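PDB 6G49: protein-glutamine gamma-glutamyltransferase from Pseudomonas aeruginosa PAO1, which cross-links proteins in vitro by joining glutamine and lysine side chains, and is critical for the viability of the bacterium, perhaps through a cell-wall-linked function. Local coordinates for residues A162-S167 / W289-Q294; A97-K102 / S138-Q143; R211-P216 / T305-P310. One frame throughout, in Å; residues are numbered along the deposited sequence. Where two conformers were deposited one is given.

Interaction 1 (A162-S167 / W289-Q294); sequences ALRESS and WVEYWQ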
loop_
_atom_site.group_PDB
_atom_site.type_symbol
_atom_site.label_atom_id
_atom_site.label_comp_id
_atom_site.label_asym_id
_atom_site.label_seq_id
_atom_site.Cartn_x
_atom_site.Cartn_y
_atom_site.Cartn_z
ATOM N N ALA A 162 10.442 -12.105 -1.401
ATOM C CA ALA A 162 10.539 -12.414 -2.818
ATOM C C ALA A 162 11.136 -11.222 -3.569
ATOM O O ALA A 162 10.931 -10.074 -3.191
ATOM C CB ALA A 162 9.188 -12.744 -3.400
ATOM N N LEU A 163 11.966 -11.514 -4.581
ATOM C CA LEU A 163 12.480 -10.465 -5.485
ATOM C C LEU A 163 11.409 -10.185 -6.531
ATOM O O LEU A 163 10.925 -11.078 -7.194
ATOM C CB LEU A 163 13.769 -10.991 -6.122
ATOM C CG LEU A 163 14.457 -10.082 -7.124
ATOM C CD1 LEU A 163 14.888 -8.797 -6.464
ATOM C CD2 LEU A 163 15.682 -10.805 -7.705
ATOM N N ARG A 164 11.033 -8.921 -6.635
ATOM C CA ARG A 164 9.984 -8.521 -7.542
ATOM C C ARG A 164 10.408 -7.660 -8.710
ATOM O O ARG A 164 10.830 -6.534 -8.540
ATOM C CB ARG A 164 8.893 -7.796 -6.767
ATOM C CG ARG A 164 8.469 -8.510 -5.506
ATOM C CD ARG A 164 7.238 -7.873 -4.916
ATOM N NE ARG A 164 7.579 -6.804 -3.995
ATOM C CZ ARG A 164 6.937 -5.654 -3.946
ATOM N NH1 ARG A 164 5.933 -5.451 -4.780
ATOM N NH2 ARG A 164 7.300 -4.717 -3.081
ATOM N N GLU A 165 10.268 -8.225 -9.897
ATOM C CA GLU A 165 10.537 -7.538 -11.134
ATOM C C GLU A 165 11.919 -6.859 -11.126
ATOM O O GLU A 165 12.028 -5.648 -11.315
ATOM C CB GLU A 165 9.408 -6.538 -11.413
ATOM C CG GLU A 165 8.860 -6.633 -12.782
ATOM C CD GLU A 165 7.871 -5.580 -13.249
ATOM O OE1 GLU A 165 7.226 -4.886 -12.407
ATOM O OE2 GLU A 165 7.752 -5.459 -14.475
ATOM N N SER A 166 13.003 -7.625 -10.991
ATOM C CA SER A 166 14.341 -7.066 -11.026
ATOM C C SER A 166 14.605 -6.353 -12.366
ATOM O O SER A 166 15.359 -5.396 -12.377
ATOM C CB SER A 166 15.394 -8.108 -10.724
ATOM O OG SER A 166 15.296 -9.132 -11.674
ATOM N N SER A 167 14.021 -6.856 -13.462
ATOM C CA SER A 167 13.921 -6.180 -14.767
ATOM C C SER A 167 12.473 -5.790 -15.026
ATOM O O SER A 167 11.611 -6.615 -14.927
ATOM C CB SER A 167 14.377 -7.082 -15.906
ATOM O OG SER A 167 15.751 -7.266 -15.769
ATOM N N TRP A 289 0.276 2.430 1.553
ATOM C CA TRP A 289 1.677 2.602 1.619
ATOM C C TRP A 289 2.238 2.727 0.183
ATOM O O TRP A 289 1.461 2.961 -0.763
ATOM C CB TRP A 289 2.357 1.537 2.475
ATOM C CG TRP A 289 2.168 0.118 2.020
ATOM C CD1 TRP A 289 3.072 -0.672 1.371
ATOM C CD2 TRP A 289 1.047 -0.740 2.327
ATOM N NE1 TRP A 289 2.562 -1.928 1.162
ATOM C CE2 TRP A 289 1.333 -2.008 1.752
ATOM C CE3 TRP A 289 -0.198 -0.565 2.949
ATOM C CZ2 TRP A 289 0.456 -3.096 1.846
ATOM C CZ3 TRP A 289 -1.038 -1.651 3.056
ATOM C CH2 TRP A 289 -0.727 -2.884 2.482
ATOM N N VAL A 290 3.548 2.592 0.060
ATOM C CA VAL A 290 4.246 2.878 -1.224
ATOM C C VAL A 290 5.136 1.685 -1.571
ATOM O O VAL A 290 5.708 1.017 -0.723
ATOM C CB VAL A 290 5.053 4.183 -1.126
ATOM C CG1 VAL A 290 5.878 4.451 -2.399
ATOM C CG2 VAL A 290 4.131 5.343 -0.831
ATOM N N GLU A 291 5.326 1.477 -2.872
ATOM C CA GLU A 291 6.498 0.702 -3.357
ATOM C C GLU A 291 7.113 1.456 -4.524
ATOM O O GLU A 291 6.411 2.131 -5.325
ATOM C CB GLU A 291 6.161 -0.756 -3.672
ATOM C CG GLU A 291 5.141 -0.951 -4.755
ATOM C CD GLU A 291 4.695 -2.398 -4.925
ATOM O OE1 GLU A 291 3.889 -2.669 -5.820
ATOM O OE2 GLU A 291 5.136 -3.242 -4.134
ATOM N N TYR A 292 8.428 1.321 -4.623
ATOM C CA TYR A 292 9.185 1.970 -5.668
ATOM C C TYR A 292 10.141 0.940 -6.280
ATOM O O TYR A 292 10.557 -0.045 -5.651
ATOM C CB TYR A 292 9.920 3.205 -5.143
ATOM C CG TYR A 292 11.062 2.928 -4.192
ATOM C CD1 TYR A 292 10.843 2.582 -2.855
ATOM C CD2 TYR A 292 12.356 2.885 -4.662
ATOM C CE1 TYR A 292 11.917 2.232 -2.034
ATOM C CE2 TYR A 292 13.424 2.562 -3.832
ATOM C CZ TYR A 292 13.201 2.235 -2.530
ATOM O OH TYR A 292 14.322 1.951 -1.803
ATOM N N TRP A 293 10.591 1.269 -7.487
ATOM C CA TRP A 293 11.396 0.356 -8.266
ATOM C C TRP A 293 12.780 0.939 -8.490
ATOM O O TRP A 293 12.947 2.130 -8.754
ATOM C CB TRP A 293 10.727 0.090 -9.624
ATOM C CG TRP A 293 11.455 -0.949 -10.428
ATOM C CD1 TRP A 293 11.321 -2.313 -10.359
ATOM C CD2 TRP A 293 12.487 -0.687 -11.401
ATOM N NE1 TRP A 293 12.238 -2.904 -11.197
ATOM C CE2 TRP A 293 12.964 -1.937 -11.831
ATOM C CE3 TRP A 293 13.067 0.482 -11.892
ATOM C CZ2 TRP A 293 13.976 -2.063 -12.787
ATOM C CZ3 TRP A 293 14.096 0.363 -12.812
ATOM C CH2 TRP A 293 14.489 -0.893 -13.291
ATOM N N GLN A 294 13.731 0.024 -8.495
ATOM C CA GLN A 294 15.096 0.377 -8.947
ATOM C C GLN A 294 15.699 -0.852 -9.605
ATOM O O GLN A 294 15.307 -1.995 -9.388
ATOM C CB GLN A 294 15.924 0.881 -7.767
ATOM C CG GLN A 294 16.337 -0.206 -6.798
ATOM C CD GLN A 294 16.822 0.413 -5.522
ATOM O OE1 GLN A 294 16.177 0.315 -4.477
ATOM N NE2 GLN A 294 17.952 1.096 -5.624
#
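Trp293 presents the edge of its indole to the backbone of Glu165 and Ser166. Trp293 NE1 donates to Glu165 O at 2.8 Å in a nearly straight bond, 161° at the hydrogen, and the acceptor lies almost in the ring plane, with its C=O pointing close to straight at the nitrogen. Farther along the same edge, Trp293 CZ2 comes within 3.6 Å of Ser166 O. The indole reaches segment 162-167 because CG stands anti to the backbone N of Trp293 (chi1 -175°). Two residues back along strand 286-294, and on the same side of it, Glu291 meets the guanidinium of Arg164 in a buried salt bridge. Glu291 OE2 alone takes both terminal nitrogens, at 2.8 Å from Arg164 NH2, a weak bond, while its distance to Arg164 NH1 refines so short that its exact value is doubtful. Carboxylate and guanidinium planes are turned 33° apart. Strand 286-294 belongs to the transglutaminase-like core, so the two grips fasten strand 163-164 and the turn that follows it, in the N-terminal part of the periplasmic domain, to that core. A wider ionic network surrounds the bridge: Glu291 also pairs with Arg74 and Arg262, and Arg164 NE with Asp125. Two acids thus offset three arginines, which would probably keep Glu291 ionised despite its burial. The carboxylate of Glu165 turns to Trp299 NE1 instead, and Trp299 packs edge-to-face with Trp293.

Interaction 2 (A97-K102 / S138-Q143); sequences ALHWQK and SDFHLQ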
loop_
_atom_site.group_PDB
_atom_site.type_symbol
_atom_site.label_atom_id
_atom_site.label_comp_id
_atom_site.label_asym_id
_atom_site.label_seq_id
_atom_site.Cartn_x
_atom_site.Cartn_y
_atom_site.Cartn_z
ATOM N N ALA A 97 8.428 -16.141 -13.987
ATOM C CA ALA A 97 9.739 -15.971 -13.356
ATOM C C ALA A 97 10.366 -14.605 -13.678
ATOM O O ALA A 97 11.174 -14.101 -12.888
ATOM C CB ALA A 97 10.648 -17.101 -13.768
ATOM N N LEU A 98 10.019 -13.998 -14.821
ATOM C CA LEU A 98 10.448 -12.601 -15.099
ATOM C C LEU A 98 9.736 -11.650 -14.126
ATOM O O LEU A 98 10.222 -10.558 -13.788
ATOM C CB LEU A 98 10.150 -12.227 -16.557
ATOM C CG LEU A 98 8.676 -12.057 -16.910
ATOM C CD1 LEU A 98 8.220 -10.620 -16.713
ATOM C CD2 LEU A 98 8.421 -12.509 -18.338
ATOM N N HIS A 99 8.561 -12.062 -13.652
ATOM C CA HIS A 99 7.904 -11.232 -12.767
ATOM C C HIS A 99 8.600 -11.303 -11.405
ATOM O O HIS A 99 8.857 -10.272 -10.872
ATOM C CB HIS A 99 6.378 -11.406 -12.802
ATOM C CG HIS A 99 5.725 -10.268 -13.510
ATOM N ND1 HIS A 99 5.478 -9.016 -12.887
ATOM C CD2 HIS A 99 5.342 -10.149 -14.806
ATOM C CE1 HIS A 99 4.961 -8.206 -13.793
ATOM N NE2 HIS A 99 4.861 -8.880 -14.981
ATOM N N TRP A 100 8.906 -12.496 -10.861
ATOM C CA TRP A 100 9.348 -12.595 -9.472
ATOM C C TRP A 100 10.040 -13.939 -9.195
ATOM O O TRP A 100 9.899 -14.857 -9.954
ATOM C CB TRP A 100 8.195 -12.375 -8.500
ATOM C CG TRP A 100 7.143 -13.442 -8.460
ATOM C CD1 TRP A 100 6.224 -13.720 -9.426
ATOM C CD2 TRP A 100 6.880 -14.363 -7.392
ATOM N NE1 TRP A 100 5.409 -14.737 -9.015
ATOM C CE2 TRP A 100 5.795 -15.161 -7.779
ATOM C CE3 TRP A 100 7.453 -14.594 -6.140
ATOM C CZ2 TRP A 100 5.265 -16.159 -6.969
ATOM C CZ3 TRP A 100 6.912 -15.562 -5.324
ATOM C CH2 TRP A 100 5.850 -16.351 -5.751
ATOM N N GLN A 101 10.776 -13.974 -8.095
ATOM C CA GLN A 101 11.544 -15.114 -7.662
ATOM C C GLN A 101 11.328 -15.285 -6.159
ATOM O O GLN A 101 11.586 -14.415 -5.360
ATOM C CB GLN A 101 13.030 -14.870 -7.976
ATOM C CG GLN A 101 13.995 -15.946 -7.463
ATOM C CD GLN A 101 15.420 -15.434 -7.405
ATOM O OE1 GLN A 101 16.030 -15.325 -6.339
ATOM N NE2 GLN A 101 15.948 -15.054 -8.559
ATOM N N LYS A 102 10.900 -16.468 -5.784
ATOM C CA LYS A 102 10.856 -16.862 -4.435
ATOM C C LYS A 102 12.228 -16.864 -3.781
ATOM O O LYS A 102 13.168 -17.377 -4.327
ATOM C CB LYS A 102 10.343 -18.294 -4.348
ATOM C CG LYS A 102 8.904 -18.439 -4.769
ATOM C CD LYS A 102 8.408 -19.850 -4.712
ATOM C CE LYS A 102 6.991 -19.896 -5.227
ATOM N NZ LYS A 102 6.464 -21.280 -5.243
ATOM N N SER A 138 0.285 -8.493 -12.569
ATOM C CA SER A 138 1.570 -7.911 -12.845
ATOM C C SER A 138 2.021 -6.941 -11.740
ATOM O O SER A 138 3.222 -6.762 -11.588
ATOM C CB SER A 138 1.580 -7.173 -14.210
ATOM O OG SER A 138 0.385 -6.457 -14.487
ATOM N N ASP A 139 1.067 -6.382 -10.964
ATOM C CA ASP A 139 1.382 -5.470 -9.869
ATOM C C ASP A 139 1.370 -6.207 -8.510
ATOM O O ASP A 139 1.229 -5.546 -7.444
ATOM C CB ASP A 139 0.420 -4.288 -9.874
ATOM C CG ASP A 139 -1.006 -4.661 -9.505
ATOM O OD1 ASP A 139 -1.331 -5.899 -9.637
ATOM O OD2 ASP A 139 -1.800 -3.761 -9.152
ATOM N N PHE A 140 1.419 -7.554 -8.554
ATOM C CA PHE A 140 1.569 -8.418 -7.374
ATOM C C PHE A 140 0.338 -8.330 -6.477
ATOM O O PHE A 140 0.461 -8.548 -5.297
ATOM C CB PHE A 140 2.831 -8.060 -6.600
ATOM C CG PHE A 140 4.084 -8.206 -7.428
ATOM C CD1 PHE A 140 4.635 -9.454 -7.629
ATOM C CD2 PHE A 140 4.629 -7.131 -8.115
ATOM C CE1 PHE A 140 5.714 -9.638 -8.488
ATOM C CE2 PHE A 140 5.704 -7.320 -8.965
ATOM C CZ PHE A 140 6.248 -8.564 -9.137
ATOM N N HIS A 141 -0.836 -8.082 -7.025
ATOM C CA HIS A 141 -2.073 -8.239 -6.266
ATOM C C HIS A 141 -2.860 -9.405 -6.867
ATOM O O HIS A 141 -2.695 -9.745 -8.022
ATOM C CB HIS A 141 -2.889 -6.932 -6.264
ATOM C CG HIS A 141 -3.930 -6.832 -7.315
ATOM N ND1 HIS A 141 -3.622 -6.474 -8.600
ATOM C CD2 HIS A 141 -5.271 -6.990 -7.291
ATOM C CE1 HIS A 141 -4.734 -6.458 -9.326
ATOM N NE2 HIS A 141 -5.769 -6.786 -8.557
ATOM N N LEU A 142 -3.726 -9.972 -6.031
ATOM C CA LEU A 142 -4.545 -11.124 -6.384
ATOM C C LEU A 142 -5.910 -10.655 -6.911
ATOM O O LEU A 142 -6.666 -10.028 -6.203
ATOM C CB LEU A 142 -4.728 -11.954 -5.093
ATOM C CG LEU A 142 -3.485 -12.584 -4.495
ATOM C CD1 LEU A 142 -3.825 -13.127 -3.124
ATOM C CD2 LEU A 142 -2.956 -13.681 -5.391
ATOM N N GLN A 143 -6.197 -10.963 -8.180
ATOM C CA GLN A 143 -7.418 -10.571 -8.836
ATOM C C GLN A 143 -8.244 -11.848 -9.044
ATOM O O GLN A 143 -7.782 -12.779 -9.734
ATOM C CB GLN A 143 -7.143 -9.878 -10.179
ATOM C CG GLN A 143 -8.418 -9.325 -10.862
ATOM C CD GLN A 143 -8.773 -7.872 -10.517
ATOM O OE1 GLN A 143 -8.136 -7.164 -9.705
ATOM N NE2 GLN A 143 -9.845 -7.372 -11.137
#
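Phe140 and His99 form an offset edge-to-face pair, the imidazole edge directed at the phenyl face, with centroids 5.8 Å apart and planes at 64°. The rim of the same phenyl ring touches the other segment at two more points: Phe140 CZ lies 3.6 Å from His99 O, in the ring plane, and Phe140 CE1 packs 3.7 Å from Trp100 CB. His99 also meets Ser138, whose carbonyl oxygen lies oblique to the imidazole: His99 CE1 is 3.2 Å from Ser138 O and 3.6 Å from Ser138 CB. Phe140 has a left-handed backbone, and its CG lies beside the backbone N (chi1 -60°), which carries the ring out to residues 99 and 100. Next to it, Asp139 and Gln143 hold His141 flat from both ends: His141 ND1 donates to Asp139 OD1 at 2.6 Å, on the syn lone pair, and His141 NE2 to Gln143 OE1 at 2.7 Å. Asp139 OD2 is bonded in turn to Thr77, and Ser138 OG to Gln91 and Trp92. Arg164 makes a cation-pi contact with Phe140, so the ring is shared with the strand that pairs with 100-101. All this lies in the N-terminal part of the periplasmic domain, away from the active site. Both nitrogens of His141 act as donors, so it is probably protonated on both and positively charged, whereas the meeting of the two segments themselves rests on the aromatic pair and on van der Waals contacts.

Interaction 3 (R211-P216 / T305-P310); sequences RFNHEP and TYQVAP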
loop_
_atom_site.group_PDB
_atom_site.type_symbol
_atom_site.label_atom_id
_atom_site.label_comp_id
_atom_site.label_asym_id
_atom_site.label_seq_id
_atom_site.Cartn_x
_atom_site.Cartn_y
_atom_site.Cartn_z
ATOM N N ARG A 211 12.010 13.684 5.979
ATOM C CA ARG A 211 11.201 14.896 6.055
ATOM C C ARG A 211 9.947 14.632 6.903
ATOM O O ARG A 211 9.489 15.461 7.708
ATOM C CB ARG A 211 10.798 15.438 4.678
ATOM C CG ARG A 211 11.955 16.003 3.881
ATOM C CD ARG A 211 11.403 16.444 2.544
ATOM N NE ARG A 211 10.425 17.519 2.651
ATOM C CZ ARG A 211 10.754 18.809 2.618
ATOM N NH1 ARG A 211 12.026 19.162 2.491
ATOM N NH2 ARG A 211 9.819 19.720 2.732
ATOM N N PHE A 212 9.339 13.461 6.728
ATOM C CA PHE A 212 8.186 13.158 7.498
ATOM C C PHE A 212 8.567 12.965 8.980
ATOM O O PHE A 212 7.784 13.246 9.869
ATOM C CB PHE A 212 7.483 11.896 6.970
ATOM C CG PHE A 212 6.842 12.039 5.607
ATOM C CD1 PHE A 212 5.853 12.973 5.368
ATOM C CD2 PHE A 212 7.259 11.236 4.553
ATOM C CE1 PHE A 212 5.253 13.096 4.132
ATOM C CE2 PHE A 212 6.648 11.347 3.316
ATOM C CZ PHE A 212 5.652 12.276 3.103
ATOM N N ASN A 213 9.740 12.395 9.201
ATOM C CA ASN A 213 10.171 12.094 10.558
ATOM C C ASN A 213 10.468 13.395 11.329
ATOM O O ASN A 213 10.049 13.538 12.467
ATOM C CB ASN A 213 11.377 11.177 10.548
ATOM C CG ASN A 213 11.720 10.669 11.941
ATOM O OD1 ASN A 213 10.847 10.171 12.662
ATOM N ND2 ASN A 213 12.993 10.708 12.257
ATOM N N HIS A 214 11.120 14.361 10.710
ATOM C CA HIS A 214 11.595 15.579 11.437
ATOM C C HIS A 214 10.596 16.743 11.478
ATOM O O HIS A 214 10.709 17.609 12.359
ATOM C CB HIS A 214 12.890 16.024 10.786
ATOM C CG HIS A 214 13.987 15.045 11.034
ATOM N ND1 HIS A 214 15.040 14.888 10.168
ATOM C CD2 HIS A 214 14.205 14.180 12.044
ATOM C CE1 HIS A 214 15.854 13.966 10.636
ATOM N NE2 HIS A 214 15.357 13.495 11.761
ATOM N N GLU A 215 9.690 16.854 10.498
ATOM C CA GLU A 215 8.765 17.949 10.415
ATOM C C GLU A 215 7.551 17.593 11.236
ATOM O O GLU A 215 7.350 16.415 11.526
ATOM C CB GLU A 215 8.447 18.296 8.966
ATOM C CG GLU A 215 9.672 18.723 8.208
ATOM C CD GLU A 215 9.400 18.893 6.729
ATOM O OE1 GLU A 215 8.211 19.130 6.376
ATOM O OE2 GLU A 215 10.356 18.775 5.934
ATOM N N PRO A 216 6.766 18.608 11.657
ATOM C CA PRO A 216 5.662 18.390 12.583
ATOM C C PRO A 216 4.384 17.866 11.902
ATOM O O PRO A 216 3.301 18.442 12.010
ATOM C CB PRO A 216 5.492 19.783 13.210
ATOM C CG PRO A 216 5.860 20.718 12.086
ATOM C CD PRO A 216 6.999 20.035 11.375
ATOM N N THR A 305 3.968 6.419 6.826
ATOM C CA THR A 305 3.166 6.564 8.045
ATOM C C THR A 305 4.040 6.182 9.235
ATOM O O THR A 305 3.875 6.666 10.362
ATOM C CB THR A 305 1.913 5.677 8.025
ATOM O OG1 THR A 305 1.013 6.168 7.035
ATOM C CG2 THR A 305 1.170 5.629 9.342
ATOM N N TYR A 306 4.921 5.206 9.018
ATOM C CA TYR A 306 5.760 4.705 10.104
ATOM C C TYR A 306 6.630 5.836 10.702
ATOM O O TYR A 306 6.999 5.771 11.905
ATOM C CB TYR A 306 6.596 3.518 9.671
ATOM C CG TYR A 306 7.432 2.964 10.803
ATOM C CD1 TYR A 306 6.864 2.167 11.777
ATOM C CD2 TYR A 306 8.785 3.234 10.909
ATOM C CE1 TYR A 306 7.598 1.678 12.841
ATOM C CE2 TYR A 306 9.537 2.755 11.971
ATOM C CZ TYR A 306 8.945 1.988 12.940
ATOM O OH TYR A 306 9.721 1.502 13.948
ATOM N N GLN A 307 6.978 6.860 9.900
ATOM C CA GLN A 307 7.801 7.973 10.311
ATOM C C GLN A 307 7.059 8.920 11.257
ATOM O O GLN A 307 7.702 9.711 11.969
ATOM C CB GLN A 307 8.336 8.754 9.116
ATOM C CG GLN A 307 9.126 7.867 8.164
ATOM C CD GLN A 307 10.335 7.277 8.841
ATOM O OE1 GLN A 307 11.054 7.986 9.546
ATOM N NE2 GLN A 307 10.609 6.012 8.580
ATOM N N VAL A 308 5.730 8.941 11.176
ATOM C CA VAL A 308 4.892 9.901 11.887
ATOM C C VAL A 308 4.134 9.211 13.024
ATOM O O VAL A 308 3.933 9.804 14.069
ATOM C CB VAL A 308 3.906 10.555 10.907
ATOM C CG1 VAL A 308 3.001 11.567 11.605
ATOM C CG2 VAL A 308 4.643 11.178 9.744
ATOM N N ALA A 309 3.690 7.982 12.795
ATOM C CA ALA A 309 2.824 7.265 13.748
ATOM C C ALA A 309 3.301 5.843 13.872
ATOM O O ALA A 309 2.598 4.879 13.564
ATOM C CB ALA A 309 1.356 7.377 13.381
ATOM N N PRO A 310 4.562 5.636 14.351
ATOM C CA PRO A 310 5.087 4.293 14.490
ATOM C C PRO A 310 4.234 3.389 15.388
ATOM O O PRO A 310 4.154 2.201 15.116
ATOM C CB PRO A 310 6.521 4.510 15.072
ATOM C CG PRO A 310 6.438 5.909 15.699
ATOM C CD PRO A 310 5.517 6.670 14.784
HETATM O O HOH W 1 8.439 11.604 13.933
#
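Gln307 and Asn213 stand across each other at about a right angle, their amide planes 81° apart. Rather than stacking amide on amide, Gln307 folds back on itself, chi1 -57° and chi2 -62°, and brings Gln307 OE1 to 3.4 Å from Asn213 CB. Next to this crossing the contact turns apolar. Phe212 CB sits 3.9 Å from Gln307 CB; Val308 CG2 approaches Phe212 CB (4.0 Å) in one of two conformers, so that contact is doubtful. Only the root of Phe212 faces residues 305-310; the ring itself leads off to edge-to-face partners Phe217 and Tyr246 in the interior. These side chains join the last turn of helix 201-214 to the loop after strand 298-302 in the transglutaminase-like core, whose Cys243, His287 and Asp303 probably form the catalytic triad, as in relatives. Asp303 lies just ahead of this loop, and its OD1 accepts a bond from Thr305 N; the side chain of Gln307 is about 7 Å from that of Asp303. The loop coils as a single tight turn, Thr305 O accepting from both Val308 N and Ala309 N. Beside the crossed amides, one water ties the two backbones together, 2.9 Å from Asn213 O and 2.8 Å from Gln307 O. At the helix end, Arg211 and Glu215 pair by charge alone, the carboxylate OE2 lying over the guanidinium face, while Glu215 OE1 also bridges to Arg239.

Overall arrangement
From the N terminus, interaction 2 closes first, joining 97-102 to 138-143 in a loop that contains no helix. It is complete before 162-167 opens interaction 1. Residues 211-216 then open interaction 3; 289-294 closes interaction 1 and 305-310 closes interaction 3, so these two cross along the chain, while interaction 2 stands in series with both. Interactions 1 and 2 touch through the small sheet of strands 100-101 and 163-164, where Glu165 N lies 2.7 Å from His99 O, and together link the N-terminal part to core strand 286-294. Interaction 3, centred about 30 Å from the centre of interaction 2, ties helix 201-214 to the loop beyond Asp303.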